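Local coordinates for uncharacterized protein (Candida albicans, PDB 5K04) that serves as the non-catalytic MDM20 subunit of the NatB N-terminal acetyltransferase complex, probably acting as the helical scaffold that holds the catalytic subunit NAT3, at residues Lys141-Leu144 against His145-Tyr149; Glu478-Ile481 against Gln482-Asn486. All blocks are in the same frame, centred on the assembly; numbering follows the deposited sequence.

Contact 1: residues Lys141-Leu144 against His145-Tyr149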
ATOM      1  N   LYS A 141      21.884  -5.309  31.126  1.00105.41           N
ATOM      2  CA  LYS A 141      21.702  -6.645  31.693  1.00 97.27           C
ATOM      3  C   LYS A 141      20.432  -7.278  31.148  1.00 85.08           C
ATOM      4  O   LYS A 141      19.582  -7.762  31.904  1.00 82.62           O
ATOM      5  CB  LYS A 141      21.659  -6.565  33.215  1.00101.74           C
ATOM      6  CG  LYS A 141      22.923  -6.019  33.860  1.00102.39           C
ATOM      7  CD  LYS A 141      23.787  -7.153  34.395  1.00106.21           C
ATOM      8  CE  LYS A 141      23.002  -8.014  35.378  1.00110.32           C
ATOM      9  NZ  LYS A 141      23.817  -9.123  35.958  1.00112.37           N
ATOM     10  N   SER A 142      20.276  -7.263  29.825  1.00 65.83           N
ATOM     11  CA  SER A 142      18.992  -7.562  29.212  1.00 43.80           C
ATOM     12  C   SER A 142      19.166  -8.541  28.066  1.00 43.05           C
ATOM     13  O   SER A 142      19.810  -8.231  27.058  1.00 40.57           O
ATOM     14  CB  SER A 142      18.315  -6.288  28.723  1.00 40.78           C
ATOM     15  OG  SER A 142      17.124  -6.586  28.013  1.00 40.38           O
ATOM     16  N   ARG A 143      18.591  -9.725  28.239  1.00 41.75           N
ATOM     17  CA  ARG A 143      18.438 -10.676  27.148  1.00 37.42           C
ATOM     18  C   ARG A 143      17.737 -10.036  25.948  1.00 35.08           C
ATOM     19  O   ARG A 143      18.147 -10.231  24.798  1.00 25.32           O
ATOM     20  CB  ARG A 143      17.648 -11.862  27.689  1.00 32.54           C
ATOM     21  CG  ARG A 143      17.393 -12.945  26.742  1.00 40.54           C
ATOM     22  CD  ARG A 143      16.608 -14.030  27.449  1.00 40.23           C
ATOM     23  NE  ARG A 143      16.550 -15.171  26.558  1.00 47.40           N
ATOM     24  CZ  ARG A 143      17.458 -16.140  26.536  1.00 48.51           C
ATOM     25  NH1 ARG A 143      18.496 -16.094  27.371  1.00 41.05           N
ATOM     26  NH2 ARG A 143      17.327 -17.145  25.677  1.00 47.95           N
ATOM     27  N   LEU A 144      16.680  -9.258  26.207  1.00 38.97           N
ATOM     28  CA  LEU A 144      15.964  -8.563  25.143  1.00 40.66           C
ATOM     29  C   LEU A 144      16.902  -7.670  24.340  1.00 44.74           C
ATOM     30  O   LEU A 144      16.878  -7.682  23.104  1.00 34.34           O
ATOM     31  CB  LEU A 144      14.823  -7.736  25.743  1.00 34.14           C
ATOM     32  CG  LEU A 144      13.975  -6.976  24.706  1.00 40.84           C
ATOM     33  CD1 LEU A 144      13.376  -7.939  23.699  1.00 35.36           C
ATOM     34  CD2 LEU A 144      12.880  -6.160  25.347  1.00 31.81           C
ATOM     35  N   HIS A 145      17.743  -6.888  25.039  1.00 45.22           N
ATOM     36  CA  HIS A 145      18.658  -5.963  24.371  1.00 43.27           C
ATOM     37  C   HIS A 145      19.709  -6.701  23.557  1.00 41.10           C
ATOM     38  O   HIS A 145      20.130  -6.213  22.501  1.00 30.64           O
ATOM     39  CB  HIS A 145      19.321  -5.045  25.400  1.00 33.52           C
ATOM     40  CG  HIS A 145      18.355  -4.116  26.061  1.00 46.94           C
ATOM     41  ND1 HIS A 145      18.665  -3.390  27.190  1.00 52.08           N
ATOM     42  CD2 HIS A 145      17.072  -3.809  25.753  1.00 45.95           C
ATOM     43  CE1 HIS A 145      17.611  -2.683  27.557  1.00 47.50           C
ATOM     44  NE2 HIS A 145      16.632  -2.921  26.702  1.00 49.98           N
ATOM     45  N   THR A 146      20.158  -7.865  24.035  1.00 47.72           N
ATOM     46  CA  THR A 146      21.078  -8.667  23.233  1.00 46.89           C
ATOM     47  C   THR A 146      20.409  -9.123  21.941  1.00 38.92           C
ATOM     48  O   THR A 146      21.025  -9.123  20.865  1.00 28.61           O
ATOM     49  CB  THR A 146      21.573  -9.852  24.062  1.00 39.94           C
ATOM     50  OG1 THR A 146      22.173  -9.358  25.264  1.00 27.35           O
ATOM     51  CG2 THR A 146      22.597 -10.653  23.274  1.00 41.05           C
ATOM     52  N   LEU A 147      19.129  -9.483  22.028  1.00 41.10           N
ATOM     53  CA  LEU A 147      18.376  -9.886  20.847  1.00 41.97           C
ATOM     54  C   LEU A 147      18.241  -8.729  19.865  1.00 37.72           C
ATOM     55  O   LEU A 147      18.415  -8.909  18.656  1.00 22.65           O
ATOM     56  CB  LEU A 147      16.995 -10.403  21.271  1.00 42.60           C
ATOM     57  CG  LEU A 147      17.026 -11.743  22.005  1.00 42.51           C
ATOM     58  CD1 LEU A 147      15.805 -11.961  22.889  1.00 33.63           C
ATOM     59  CD2 LEU A 147      17.109 -12.845  20.958  1.00 41.07           C
ATOM     60  N   TRP A 148      17.897  -7.539  20.379  1.00 43.01           N
ATOM     61  CA  TRP A 148      17.854  -6.322  19.569  1.00 41.07           C
ATOM     62  C   TRP A 148      19.136  -6.154  18.767  1.00 38.92           C
ATOM     63  O   TRP A 148      19.123  -6.029  17.535  1.00 23.85           O
ATOM     64  CB  TRP A 148      17.657  -5.104  20.476  1.00 34.20           C
ATOM     65  CG  TRP A 148      16.276  -4.979  21.062  1.00 42.32           C
ATOM     66  CD1 TRP A 148      15.259  -5.885  20.970  1.00 37.70           C
ATOM     67  CD2 TRP A 148      15.752  -3.861  21.809  1.00 39.52           C
ATOM     68  NE1 TRP A 148      14.132  -5.404  21.619  1.00 39.55           N
ATOM     69  CE2 TRP A 148      14.406  -4.166  22.135  1.00 41.47           C
ATOM     70  CE3 TRP A 148      16.288  -2.637  22.228  1.00 37.13           C
ATOM     71  CZ2 TRP A 148      13.598  -3.299  22.875  1.00 40.06           C
ATOM     72  CZ3 TRP A 148      15.483  -1.768  22.964  1.00 39.35           C
ATOM     73  CH2 TRP A 148      14.153  -2.109  23.281  1.00 41.37           C
ATOM     74  N   TYR A 149      20.259  -6.154  19.484  1.00 39.91           N
ATOM     75  CA  TYR A 149      21.567  -5.949  18.880  1.00 42.11           C
ATOM     76  C   TYR A 149      21.830  -6.990  17.796  1.00 40.27           C
ATOM     77  O   TYR A 149      22.234  -6.647  16.681  1.00 32.62           O
ATOM     78  CB  TYR A 149      22.604  -6.003  19.997  1.00 36.86           C
ATOM     79  CG  TYR A 149      23.990  -5.581  19.625  1.00 41.71           C
ATOM     80  CD1 TYR A 149      24.207  -4.649  18.610  1.00 44.29           C
ATOM     81  CD2 TYR A 149      25.097  -6.108  20.295  1.00 42.26           C
ATOM     82  CE1 TYR A 149      25.492  -4.246  18.269  1.00 47.84           C
ATOM     83  CE2 TYR A 149      26.400  -5.706  19.961  1.00 44.60           C
ATOM     84  CZ  TYR A 149      26.588  -4.770  18.947  1.00 44.31           C
ATOM     85  OH  TYR A 149      27.856  -4.366  18.597  1.00 30.67           O
TER

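Contact 2: residues Glu478-Ile481 against Gln482-Asn486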
ATOM      1  N   GLU A 478       4.640   3.210  16.572  1.00 49.70           N
ATOM      2  CA  GLU A 478       4.317   2.521  17.826  1.00 46.81           C
ATOM      3  C   GLU A 478       4.392   0.998  17.669  1.00 41.00           C
ATOM      4  O   GLU A 478       4.880   0.298  18.559  1.00 28.26           O
ATOM      5  CB  GLU A 478       2.925   2.950  18.307  1.00 40.20           C
ATOM      6  CG  GLU A 478       2.485   2.359  19.665  1.00 62.47           C
ATOM      7  CD  GLU A 478       3.307   2.855  20.879  1.00 60.95           C
ATOM      8  OE1 GLU A 478       3.122   2.309  21.986  1.00 59.02           O
ATOM      9  OE2 GLU A 478       4.125   3.785  20.724  1.00 58.39           O
ATOM     10  N   SER A 479       3.927   0.477  16.533  1.00 43.70           N
ATOM     11  CA  SER A 479       4.060  -0.949  16.235  1.00 45.25           C
ATOM     12  C   SER A 479       5.522  -1.402  16.273  1.00 45.26           C
ATOM     13  O   SER A 479       5.836  -2.475  16.807  1.00 26.97           O
ATOM     14  CB  SER A 479       3.437  -1.238  14.862  1.00 39.93           C
ATOM     15  OG  SER A 479       2.070  -0.860  14.842  1.00 39.88           O
ATOM     16  N   ILE A 480       6.428  -0.593  15.709  1.00 39.48           N
ATOM     17  CA  ILE A 480       7.855  -0.913  15.741  1.00 43.48           C
ATOM     18  C   ILE A 480       8.388  -0.914  17.170  1.00 37.06           C
ATOM     19  O   ILE A 480       9.187  -1.777  17.549  1.00 34.02           O
ATOM     20  CB  ILE A 480       8.635   0.071  14.851  1.00 42.65           C
ATOM     21  CG1 ILE A 480       8.236  -0.113  13.381  1.00 35.90           C
ATOM     22  CG2 ILE A 480      10.129  -0.117  15.053  1.00 34.73           C
ATOM     23  CD1 ILE A 480       8.832   0.917  12.453  1.00 38.31           C
ATOM     24  N   ILE A 481       7.945   0.041  17.987  1.00 42.61           N
ATOM     25  CA  ILE A 481       8.408   0.126  19.373  1.00 42.91           C
ATOM     26  C   ILE A 481       7.914  -1.071  20.168  1.00 37.16           C
ATOM     27  O   ILE A 481       8.671  -1.708  20.914  1.00 31.60           O
ATOM     28  CB  ILE A 481       7.946   1.455  20.007  1.00 40.20           C
ATOM     29  CG1 ILE A 481       8.702   2.640  19.390  1.00 45.51           C
ATOM     30  CG2 ILE A 481       8.114   1.441  21.524  1.00 39.95           C
ATOM     31  CD1 ILE A 481       8.314   4.003  19.969  1.00 42.73           C
ATOM     32  N   GLN A 482       6.631  -1.392  20.018  1.00 37.69           N
ATOM     33  CA  GLN A 482       6.043  -2.521  20.736  1.00 40.97           C
ATOM     34  C   GLN A 482       6.583  -3.845  20.220  1.00 30.93           C
ATOM     35  O   GLN A 482       6.788  -4.786  20.995  1.00 34.07           O
ATOM     36  CB  GLN A 482       4.521  -2.486  20.597  1.00 44.81           C
ATOM     37  CG  GLN A 482       3.840  -1.335  21.301  1.00 58.42           C
ATOM     38  CD  GLN A 482       2.360  -1.249  20.953  1.00 79.13           C
ATOM     39  OE1 GLN A 482       1.837  -2.070  20.191  1.00 80.79           O
ATOM     40  NE2 GLN A 482       1.676  -0.251  21.511  1.00 91.59           N
ATOM     41  N   GLY A 483       6.784  -3.949  18.905  1.00 38.31           N
ATOM     42  CA  GLY A 483       7.351  -5.170  18.360  1.00 40.44           C
ATOM     43  C   GLY A 483       8.742  -5.448  18.898  1.00 42.84           C
ATOM     44  O   GLY A 483       9.097  -6.599  19.134  1.00 28.93           O
ATOM     45  N   PHE A 484       9.556  -4.397  19.080  1.00 41.94           N
ATOM     46  CA  PHE A 484      10.844  -4.578  19.745  1.00 43.50           C
ATOM     47  C   PHE A 484      10.671  -4.894  21.231  1.00 40.97           C
ATOM     48  O   PHE A 484      11.336  -5.792  21.755  1.00 31.33           O
ATOM     49  CB  PHE A 484      11.712  -3.332  19.560  1.00 39.46           C
ATOM     50  CG  PHE A 484      12.566  -3.343  18.311  1.00 38.91           C
ATOM     51  CD1 PHE A 484      13.812  -3.961  18.310  1.00 39.67           C
ATOM     52  CD2 PHE A 484      12.140  -2.702  17.155  1.00 38.26           C
ATOM     53  CE1 PHE A 484      14.601  -3.956  17.176  1.00 37.04           C
ATOM     54  CE2 PHE A 484      12.919  -2.694  16.011  1.00 38.71           C
ATOM     55  CZ  PHE A 484      14.155  -3.330  16.019  1.00 39.24           C
ATOM     56  N   ASP A 485       9.790  -4.154  21.927  1.00 39.99           N
ATOM     57  CA  ASP A 485       9.616  -4.350  23.368  1.00 41.67           C
ATOM     58  C   ASP A 485       9.142  -5.759  23.674  1.00 43.12           C
ATOM     59  O   ASP A 485       9.590  -6.387  24.641  1.00 33.04           O
ATOM     60  CB  ASP A 485       8.611  -3.350  23.941  1.00 39.62           C
ATOM     61  CG  ASP A 485       9.220  -1.983  24.194  1.00 40.91           C
ATOM     62  OD1 ASP A 485      10.431  -1.801  23.940  1.00 36.14           O
ATOM     63  OD2 ASP A 485       8.463  -1.099  24.635  1.00 42.68           O
ATOM     64  N   ASN A 486       8.187  -6.240  22.906  1.00 47.36           N
ATOM     65  CA  ASN A 486       7.917  -7.660  22.894  1.00 54.78           C
ATOM     66  C   ASN A 486       8.637  -8.857  22.307  1.00 55.30           C
ATOM     67  O   ASN A 486       8.110  -9.958  22.287  1.00 60.91           O
ATOM     68  CB  ASN A 486       6.453  -7.903  22.536  1.00 55.77           C
ATOM     69  CG  ASN A 486       5.504  -7.109  23.465  1.00 53.36           C
ATOM     70  OD1 ASN A 486       5.112  -7.585  24.528  1.00 46.31           O
ATOM     71  ND2 ASN A 486       5.181  -5.877  23.077  1.00 51.74           N
TER
HETATM   72  O   HOH W   1      11.298  -0.582  21.732  1.00 31.45           O

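Contact 1: residues Lys141-Leu144 against His145-Tyr149
An N-cap starts helix 143-157 in this mostly helical chain, whose family belongs to the TPR clan, and S142 and H145 are the residues that meet at it. S142 OG accepts the backbone N-H of H145 at 3.1 Å from H145 N, with an N-H...O angle of 158°, so one of the amides of the first turn is paid for by a side chain. The hydroxyl gets there because OG is turned anti to the backbone N of its own residue (chi1 174°). S142 CB itself lies over one face of the H145 imidazole, a CH-pi contact 3.6 Å from the ring centroid. H145 ND1 is buried here and has no partner in the model. From S142 O onward the ordinary helical ladder takes over, with T146 N bonding to that carbonyl and L147 N to R143 O.

One turn apart, L144 and W148 make an apolar pair. The two side chains cross at a slant: L144 CG sits 3.8 Å from W148 CE2, and L144 CD1 lies 3.4 Å from W148 NE1. The polar partner of that indole nitrogen is F484 O, at the end of helix 456-485. The neighbours fix the polar ends of this turn: R143 reaches E187 and L179 O, while T146 OG1 bonds to N137 on helix 126-138. The L144 carbonyl oxygen takes W148 N at 2.9 Å, a nearly straight bond lying in the carbonyl plane. Helix geometry also leaves the same oxygen over one face of the indole, 3.2 Å from W148 CD1.

Contact 2: residues Glu478-Ile481 against Gln482-Asn486
With E478 CG swung anti to its own backbone N (chi1 -177°) and the chain kinked at the next bond (chi2 67°), the E478 carboxylate bends toward Q482, whose CG is anti to the carbonyl carbon (chi1 -68°) and whose chain runs extended beyond it. They form an i to i+4 side-chain pair on the last turns of helix 456-485. Q482 NE2 donates to E478 OE1 at 3.0 Å, using the anti lone pair of that oxygen. The bond is far from straight, and the carboxylate and amide planes stand almost perpendicular. Beneath it the backbone repeats the spacing, Q482 N to E478 O at 2.8 Å.

On the buried side I480 and F484 lie alongside each other, pointing the same way, with I480 CG2 3.9 Å from F484 CD2. The ring also presents its edge to the I480 carbonyl, F484 CD2 lying 3.1 Å from I480 O near the plane of the ring. F117 and W148 each meet this phenyl edge-to-face, and L492 of helix 489-503 touches it too. Elsewhere the helix faces the partner subunit: S479 OG bonds to S33 of the NAT3 chain, and Q482 and N486 pack on I37 of that same chain.

The final turn is tied by water and amide. One water donates to both I481 O and D485 OD1, linking a carbonyl of the helix to the carboxylate four residues on. Q482 O carries two donors from one residue, reaching it from opposite faces of the carbonyl plane: N486 N at 2.8 Å, and the side-chain amide N486 ND2, also at 2.8 Å.

Overall arrangement
Contact 1 opens one helix and contact 2 closes another, and the two ends meet directly, their centres about 14 Å apart. The join is the indole of contact 1 against the carbonyl of F484, at the end of helix 456-485: W148 NE1 lies 2.8 Å from F484 O, a probable hydrogen bond to a C-terminal helix carbonyl. Packing contacts lie beside it, with L144 CD2 3.4 Å from D485 O and W148 CZ2 3.7 Å from D485 OD1. Helix 489-503 touches both sites. Of the two, only contact 2 reaches NAT3, the partner subunit; no other chain touches residues 141-149, which connect to the NatB subunit interface through helix 456-485.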